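Local atomic coordinates of glyoxalase-like domain protein (Staphylococcus aureus, PDB entry 3P8A), a protein that is of unknown function but belongs to the glyoxalase-like VOC (vicinal oxygen chelate) family, whose members include metal-dependent lyases and dioxygenases. Residues Q150-M155 / P165-W170; M21-D26 / I110-N115; Q128-G133 / M155-D160. One frame throughout, in Å; residues are numbered along the deposited sequence.

Interaction 1: residues Q150-M155 / P165-W170; sequences QLLYIM and PFFIQW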
# COMPACT_ATOMS: atom_id res chain seq x y z
N GLN A 150 7.38 10.52 6.59
CA GLN A 150 8.20 9.53 7.29
C GLN A 150 7.56 8.17 7.12
O GLN A 150 6.34 8.05 7.15
CB GLN A 150 8.30 9.82 8.79
CG GLN A 150 8.91 11.16 9.16
CD GLN A 150 8.67 11.38 10.62
OE1 GLN A 150 7.78 12.14 11.03
NE2 GLN A 150 9.36 10.62 11.45
N LEU A 151 8.40 7.14 6.97
CA LEU A 151 7.95 5.76 6.87
C LEU A 151 8.52 4.95 8.04
O LEU A 151 9.61 5.25 8.53
CB LEU A 151 8.38 5.11 5.55
CG LEU A 151 7.87 5.77 4.26
CD1 LEU A 151 8.36 5.03 3.07
CD2 LEU A 151 6.35 5.82 4.22
N LEU A 152 7.79 3.94 8.49
CA LEU A 152 8.23 3.03 9.55
C LEU A 152 7.89 1.64 9.05
O LEU A 152 6.79 1.41 8.53
CB LEU A 152 7.53 3.34 10.88
CG LEU A 152 7.89 2.45 12.09
CD1 LEU A 152 9.27 2.81 12.66
CD2 LEU A 152 6.83 2.57 13.14
N TYR A 153 8.86 0.73 9.13
CA TYR A 153 8.69 -0.62 8.66
C TYR A 153 8.76 -1.63 9.77
O TYR A 153 9.51 -1.44 10.73
CB TYR A 153 9.77 -0.96 7.66
CG TYR A 153 9.73 -0.11 6.41
CD1 TYR A 153 8.89 -0.44 5.35
CD2 TYR A 153 10.60 0.97 6.25
CE1 TYR A 153 8.86 0.32 4.19
CE2 TYR A 153 10.61 1.71 5.07
CZ TYR A 153 9.72 1.40 4.05
OH TYR A 153 9.74 2.09 2.88
N ILE A 154 8.03 -2.73 9.60
CA ILE A 154 8.11 -3.86 10.52
C ILE A 154 9.17 -4.82 9.98
O ILE A 154 9.15 -5.15 8.80
CB ILE A 154 6.73 -4.54 10.67
CG1 ILE A 154 5.76 -3.61 11.43
CG2 ILE A 154 6.87 -5.92 11.37
CD1 ILE A 154 4.32 -4.02 11.32
N MSE A 155 10.10 -5.25 10.83
CA MSE A 155 11.10 -6.23 10.43
C MSE A 155 10.87 -7.56 11.19
O MSE A 155 11.40 -7.77 12.29
CB MSE A 155 12.51 -5.69 10.61
CG MSE A 155 13.48 -6.32 9.67
SE MSE A 155 15.13 -6.64 10.59
CE MSE A 155 14.68 -8.43 11.28
N PRO A 165 2.52 -4.74 5.77
CA PRO A 165 2.14 -3.34 5.49
C PRO A 165 3.03 -2.41 6.32
O PRO A 165 3.51 -2.79 7.39
CB PRO A 165 0.69 -3.27 5.99
CG PRO A 165 0.20 -4.66 5.90
CD PRO A 165 1.37 -5.51 6.29
N PHE A 166 3.27 -1.20 5.81
CA PHE A 166 4.14 -0.23 6.46
C PHE A 166 3.37 1.03 6.80
O PHE A 166 2.20 1.15 6.43
CB PHE A 166 5.41 0.03 5.63
CG PHE A 166 5.17 0.65 4.28
CD1 PHE A 166 4.83 -0.13 3.19
CD2 PHE A 166 5.32 2.02 4.09
CE1 PHE A 166 4.62 0.44 1.94
CE2 PHE A 166 5.12 2.59 2.83
CZ PHE A 166 4.78 1.80 1.76
N PHE A 167 3.99 1.92 7.59
CA PHE A 167 3.32 3.10 8.12
C PHE A 167 3.84 4.38 7.51
O PHE A 167 5.01 4.48 7.19
CB PHE A 167 3.53 3.16 9.65
CG PHE A 167 3.08 1.93 10.42
CD1 PHE A 167 1.79 1.84 10.92
CD2 PHE A 167 3.97 0.90 10.70
CE1 PHE A 167 1.37 0.71 11.64
CE2 PHE A 167 3.56 -0.23 11.40
CZ PHE A 167 2.26 -0.30 11.90
N ILE A 168 2.96 5.36 7.40
CA ILE A 168 3.28 6.67 6.88
C ILE A 168 2.73 7.77 7.78
O ILE A 168 1.59 7.71 8.25
CB ILE A 168 2.80 6.87 5.39
CG1 ILE A 168 3.43 8.15 4.75
CG2 ILE A 168 1.24 6.88 5.25
CD1 ILE A 168 3.40 8.13 3.16
N GLN A 169 3.54 8.79 7.97
CA GLN A 169 3.14 10.02 8.65
C GLN A 169 3.58 11.15 7.72
O GLN A 169 4.77 11.37 7.50
CB GLN A 169 3.75 10.19 10.05
CG GLN A 169 3.06 11.34 10.79
CD GLN A 169 3.76 11.74 12.06
OE1 GLN A 169 4.01 10.92 12.95
NE2 GLN A 169 4.02 13.02 12.20
N TRP A 170 2.59 11.82 7.14
CA TRP A 170 2.79 12.96 6.24
C TRP A 170 3.18 14.18 7.08
O TRP A 170 2.58 14.42 8.14
CB TRP A 170 1.48 13.23 5.47
CG TRP A 170 1.12 12.14 4.50
CD1 TRP A 170 0.17 11.18 4.66
CD2 TRP A 170 1.71 11.91 3.22
NE1 TRP A 170 0.15 10.35 3.56
CE2 TRP A 170 1.06 10.80 2.64
CE3 TRP A 170 2.71 12.57 2.47
CZ2 TRP A 170 1.41 10.29 1.38
CZ3 TRP A 170 3.07 12.05 1.23
CH2 TRP A 170 2.43 10.92 0.70
O HOH W 1 6.18 13.05 9.20
O HOH W 2 6.49 -2.83 7.46

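Interaction 2: residues M21-D26 / I110-N115; sequences MILKFD and ICLHTN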
# COMPACT_ATOMS: atom_id res chain seq x y z
N MSE A 21 -3.87 3.56 19.11
CA MSE A 21 -3.28 4.16 17.91
C MSE A 21 -4.24 4.18 16.71
O MSE A 21 -4.72 3.12 16.29
CB MSE A 21 -1.90 3.53 17.55
CG MSE A 21 -1.91 1.99 17.52
SE MSE A 21 -0.36 1.21 16.61
CE MSE A 21 -1.15 -0.53 16.15
N ILE A 22 -4.53 5.38 16.17
CA ILE A 22 -5.45 5.50 15.04
C ILE A 22 -4.77 5.29 13.68
O ILE A 22 -3.93 6.10 13.26
CB ILE A 22 -6.52 6.65 15.14
CG1 ILE A 22 -6.19 7.92 14.33
CG2 ILE A 22 -6.90 6.98 16.58
CD1 ILE A 22 -7.07 8.10 13.11
N LEU A 23 -5.08 4.14 13.06
CA LEU A 23 -4.56 3.72 11.75
C LEU A 23 -5.67 3.71 10.73
O LEU A 23 -6.77 3.26 11.01
CB LEU A 23 -3.95 2.29 11.81
CG LEU A 23 -2.77 2.10 12.73
CD1 LEU A 23 -2.35 0.67 12.77
CD2 LEU A 23 -1.62 2.95 12.30
N LYS A 24 -5.36 4.18 9.52
CA LYS A 24 -6.28 4.18 8.39
C LYS A 24 -5.51 3.73 7.16
O LYS A 24 -4.29 3.88 7.11
CB LYS A 24 -6.87 5.57 8.14
CG LYS A 24 -7.81 6.07 9.23
CD LYS A 24 -8.25 7.49 8.93
CE LYS A 24 -9.36 7.95 9.84
NZ LYS A 24 -9.77 9.35 9.53
N PHE A 25 -6.22 3.23 6.15
CA PHE A 25 -5.60 2.83 4.88
C PHE A 25 -5.10 4.09 4.16
O PHE A 25 -5.85 5.06 4.04
CB PHE A 25 -6.64 2.08 4.01
CG PHE A 25 -6.14 1.71 2.65
CD1 PHE A 25 -5.34 0.59 2.46
CD2 PHE A 25 -6.44 2.49 1.54
CE1 PHE A 25 -4.85 0.27 1.20
CE2 PHE A 25 -5.95 2.17 0.28
CZ PHE A 25 -5.17 1.06 0.12
N ASP A 26 -3.83 4.10 3.70
CA ASP A 26 -3.32 5.25 2.95
C ASP A 26 -3.26 4.98 1.47
O ASP A 26 -3.88 5.69 0.68
CB ASP A 26 -1.96 5.72 3.47
CG ASP A 26 -1.66 7.14 3.01
OD1 ASP A 26 -2.35 8.07 3.50
OD2 ASP A 26 -0.76 7.31 2.17
N ILE A 110 0.65 -2.48 0.94
CA ILE A 110 -0.30 -1.45 1.35
C ILE A 110 0.41 -0.63 2.43
O ILE A 110 1.31 -1.12 3.12
CB ILE A 110 -1.66 -2.01 1.82
CG1 ILE A 110 -1.48 -3.05 2.98
CG2 ILE A 110 -2.43 -2.61 0.61
CD1 ILE A 110 -2.79 -3.34 3.75
N CYS A 111 -0.03 0.59 2.58
CA CYS A 111 0.55 1.53 3.50
C CYS A 111 -0.57 2.08 4.35
O CYS A 111 -1.62 2.45 3.84
CB CYS A 111 1.25 2.64 2.71
SG CYS A 111 1.98 3.95 3.72
N LEU A 112 -0.33 2.12 5.66
CA LEU A 112 -1.31 2.60 6.61
C LEU A 112 -0.88 3.95 7.18
O LEU A 112 0.26 4.13 7.60
CB LEU A 112 -1.52 1.55 7.74
CG LEU A 112 -1.90 0.10 7.33
CD1 LEU A 112 -2.00 -0.80 8.57
CD2 LEU A 112 -3.24 0.06 6.55
N HIS A 113 -1.82 4.89 7.19
CA HIS A 113 -1.67 6.26 7.66
C HIS A 113 -1.74 6.38 9.21
O HIS A 113 -2.63 5.80 9.82
CB HIS A 113 -2.79 7.10 7.00
CG HIS A 113 -2.99 8.45 7.61
ND1 HIS A 113 -2.31 9.55 7.15
CD2 HIS A 113 -3.77 8.82 8.66
CE1 HIS A 113 -2.68 10.56 7.93
NE2 HIS A 113 -3.56 10.16 8.86
N THR A 114 -0.85 7.21 9.80
CA THR A 114 -0.86 7.58 11.22
C THR A 114 -0.59 9.06 11.41
O THR A 114 0.16 9.63 10.64
CB THR A 114 0.16 6.83 12.09
OG1 THR A 114 1.16 6.11 11.37
CG2 THR A 114 -0.48 6.11 13.19
N ASN A 115 -1.14 9.66 12.46
CA ASN A 115 -0.83 11.05 12.79
C ASN A 115 0.31 11.09 13.82
O ASN A 115 0.84 12.17 14.11
CB ASN A 115 -2.08 11.80 13.24
CG ASN A 115 -2.96 12.24 12.08
OD1 ASN A 115 -2.51 12.89 11.13
ND2 ASN A 115 -4.24 11.90 12.16
O HOH W 3 -2.59 8.34 14.71

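Interaction 3: residues Q128-G133 / M155-D160; sequences QVEVVG and MNQDDD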
# COMPACT_ATOMS: atom_id res chain seq x y z
N GLN A 128 8.21 -5.89 21.39
CA GLN A 128 9.43 -6.48 20.83
C GLN A 128 9.36 -6.75 19.32
O GLN A 128 9.98 -7.69 18.83
CB GLN A 128 9.92 -7.70 21.66
CG GLN A 128 11.41 -8.09 21.47
CD GLN A 128 12.42 -7.00 21.79
OE1 GLN A 128 12.17 -6.09 22.57
NE2 GLN A 128 13.62 -7.11 21.20
N VAL A 129 8.57 -5.97 18.58
CA VAL A 129 8.61 -6.12 17.12
C VAL A 129 9.76 -5.23 16.65
O VAL A 129 9.83 -4.06 17.05
CB VAL A 129 7.29 -5.99 16.30
CG1 VAL A 129 6.08 -5.59 17.14
CG2 VAL A 129 7.44 -5.08 15.09
N GLU A 130 10.71 -5.82 15.91
CA GLU A 130 11.86 -5.09 15.39
C GLU A 130 11.32 -4.17 14.29
O GLU A 130 10.57 -4.62 13.44
CB GLU A 130 12.95 -6.05 14.86
CG GLU A 130 14.14 -5.41 14.15
CD GLU A 130 15.12 -4.54 14.94
OE1 GLU A 130 15.28 -4.76 16.16
OE2 GLU A 130 15.77 -3.67 14.31
N VAL A 131 11.62 -2.88 14.40
CA VAL A 131 11.16 -1.89 13.44
C VAL A 131 12.37 -1.25 12.76
O VAL A 131 13.45 -1.25 13.34
CB VAL A 131 10.21 -0.82 14.06
CG1 VAL A 131 8.99 -1.45 14.71
CG2 VAL A 131 10.94 0.09 15.05
N VAL A 132 12.20 -0.72 11.53
CA VAL A 132 13.20 0.05 10.78
C VAL A 132 12.59 1.43 10.56
O VAL A 132 11.47 1.54 10.04
CB VAL A 132 13.71 -0.59 9.47
CG1 VAL A 132 14.58 0.38 8.67
CG2 VAL A 132 14.48 -1.87 9.74
N GLY A 133 13.27 2.45 11.06
CA GLY A 133 12.79 3.81 10.94
C GLY A 133 12.45 4.50 12.24
O GLY A 133 12.75 3.97 13.31
N MSE A 155 10.10 -5.25 10.83
CA MSE A 155 11.10 -6.23 10.43
C MSE A 155 10.87 -7.56 11.19
O MSE A 155 11.40 -7.77 12.29
CB MSE A 155 12.51 -5.69 10.61
CG MSE A 155 13.48 -6.32 9.67
SE MSE A 155 15.13 -6.64 10.59
CE MSE A 155 14.68 -8.43 11.28
N ASN A 156 10.04 -8.43 10.61
CA ASN A 156 9.72 -9.71 11.21
C ASN A 156 10.90 -10.68 11.15
O ASN A 156 11.41 -10.96 10.06
CB ASN A 156 8.46 -10.32 10.57
CG ASN A 156 7.88 -11.52 11.28
OD1 ASN A 156 7.09 -12.27 10.71
ND2 ASN A 156 8.24 -11.73 12.54
N GLN A 157 11.35 -11.16 12.35
CA GLN A 157 12.48 -12.09 12.52
C GLN A 157 12.09 -13.50 12.06
O GLN A 157 12.96 -14.27 11.65
CB GLN A 157 12.95 -12.11 13.98
CG GLN A 157 14.44 -11.77 14.15
CD GLN A 157 14.74 -10.29 14.28
OE1 GLN A 157 13.87 -9.47 14.63
NE2 GLN A 157 15.99 -9.92 14.04
N ASP A 158 10.79 -13.81 12.13
CA ASP A 158 10.22 -15.07 11.67
C ASP A 158 9.86 -14.87 10.17
O ASP A 158 10.10 -13.80 9.60
CB ASP A 158 8.98 -15.43 12.53
CG ASP A 158 8.80 -16.88 12.95
OD1 ASP A 158 7.76 -17.48 12.59
OD2 ASP A 158 9.66 -17.40 13.73
N ASP A 159 9.31 -15.93 9.54
CA ASP A 159 8.94 -15.92 8.14
C ASP A 159 7.70 -15.06 7.85
O ASP A 159 6.74 -15.06 8.64
CB ASP A 159 8.67 -17.36 7.64
CG ASP A 159 9.86 -18.29 7.62
OD1 ASP A 159 11.00 -17.81 7.39
OD2 ASP A 159 9.65 -19.51 7.75
N ASP A 160 7.72 -14.38 6.70
CA ASP A 160 6.59 -13.60 6.21
C ASP A 160 6.19 -14.17 4.88
O ASP A 160 7.00 -14.16 3.95
CB ASP A 160 6.96 -12.10 6.00
CG ASP A 160 7.19 -11.29 7.25
OD1 ASP A 160 6.30 -11.29 8.14
OD2 ASP A 160 8.24 -10.60 7.32
O HOH W 4 10.02 -8.61 14.62

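Interaction 1: residues Q150-M155 / P165-W170
Y153 and F166 lie side by side on one face of the antiparallel hairpin of strands 147-155 and 166-170, part of the mixed sheet of the glyoxalase-like domain, and their rings form the middle of its apolar packing. CD1 of Y153 comes to 3.5 Å from CB of F166. The rings make an oblique pair, their planes inclined at 34° and their centroids 5.3 Å apart. The F166 ring gets there because CG sits between its own N and carbonyl carbon (chi1 63°). L151 fills in beside it: one methyl, CD2, meets the edge of the F166 ring in its plane, 3.7 Å from CE2, and also touches CG1 of I168.

The other face carries L152, I154 and F167. L152 runs alongside F167, while CD1 of I154 approaches CE2 of that ring to 3.9 Å. Helix 201-212 packs on I154 through W211 and F212.

Between the faces, the backbones exchange paired hydrogen bonds at L152/F167 and Q150/Q169; F167 N reaches L152 O almost straight, at 173°. Past this pairing, the I154 N-H is served by a water that also donates to P165 O. At the opposite end, Q150 and Q169 extend side by side with no direct amide-to-amide bond. A second water donates to OE1 of Q150 (2.6 Å) and O of Q169, whereas OE1 of Q169 accepts from I117 N.

The backbone bonds thus set the register between two apolar faces. Only at I154/P165 does water stand in for a direct backbone bond; at Q169 O it is a second donor, tying that carbonyl to the Q150 amide.

Interaction 2: residues M21-D26 / I110-N115
K24 and H113 form a hydrogen-bonded antiparallel pair, each backbone amide answering the other's carbonyl. The two bonds are unequal: H113 N to K24 O measures 2.7 Å and runs nearly along the C=O axis, whereas K24 N reaches H113 O at 3.2 Å, in the carbonyl plane and on a lone pair. Two residues on, D26 N donates to C111 O at 2.8 Å, and the pairing continues with a backbone bond between C111 and H27. F25, between these bonds, turns its N-H outward to the carboxylate of D231.

Where the strands diverge, a water takes over: it donates to I22 O and accepts from N115 N, both at 3.0 Å. The D26 side chain, its CG anti to the backbone N (chi1 -162°), passes obliquely by H113, with OD1 in contact with CB of the histidine at 3.7 Å. OD1 is weakly hydrogen-bonded to the indole NE1 of W170, and OD2 bonds to a residue adjoining the segments.

Apolar contacts flank the polar backbone. CD2 of L23 lies tightly against CG2 of T114, at 3.5 Å, the two side chains running alongside each other. F25 meets I110 at about a right angle, and the methyl CG2 of I110 touches the edge of its ring, 3.8 Å from CE1.

The short segments run 128° apart in direction. Strands 24-31 and 106-113 meet here in the middle of the mixed sheet, consistent with the VOC fold. The far side of 106-113 hydrogen-bonds strand 166-170 through L112 and T114; D26 pairs with Y69 of strand 69-75, and helix 117-125 lies against M21 and T114 through V120.

Interaction 3: residues Q128-G133 / M155-D160
At the open end of the beta hairpin made by strands 130-139 and 147-155, where the chain leaves the sheet, E130 meets M155. One direct backbone bond links them: the N-H of M155 (selenomethionine) donates to E130 O at 2.7 Å with an angle of 161° at the hydrogen, approaching tilted 28° from the carbonyl plane. In place of a direct return bond, a single water bridges the two residues, accepting from E130 N at 3.2 Å and donating to M155 O at 2.8 Å.

Their side chains lie alongside each other, pointing the same way. In both, CG is anti to the backbone N (chi1 173° in E130), which carries the glutamate methylenes along the selenomethionine chain: CG of E130 stands 3.9 Å from SE. The contact is thus made by the aliphatic part of the glutamate. CB of M155 also approaches CG2 of V132, loosely, at 4.4 Å, and V92 from a loop touches both of these residues. Beyond M155, OE1 of Q157 comes to 3.5 Å from CB of E130, but this side chain is poorly ordered and the approach says little.

Just before the strand, a Schellman motif caps the C-terminal end of helix 117-125, Q128 taking the positive phi and V129 N bonding to L124 O, and the chain passes from it into strand 130-139. The succession of strand 106-113, helix 117-125 and strands 130-139, 147-155 and 166-170 is consistent with the beta-alpha-beta-beta-beta arrangement of glyoxalase-like (VOC) proteins.

How the interactions relate
The three contacts sample one mixed sheet from its middle to its rim. Interactions 1 and 2 are buried and adjoin: strands 166-170 and 106-113 are neighbours, joined by probable hydrogen bonds from L112 N to F166 O and from T114 N to I168 O. Interaction 3 lies at the surface on the outermost strand, shares M155 with interaction 1, and continues the pairing begun where Y153 N meets V132 O. Interactions 2 and 3 do not touch, their nearest atoms being about 9 Å apart. Interaction 1 has continuous apolar faces, interaction 2 a shorter pairing with a buried aspartate and a bridging water, and interaction 3 a single direct bond plus water.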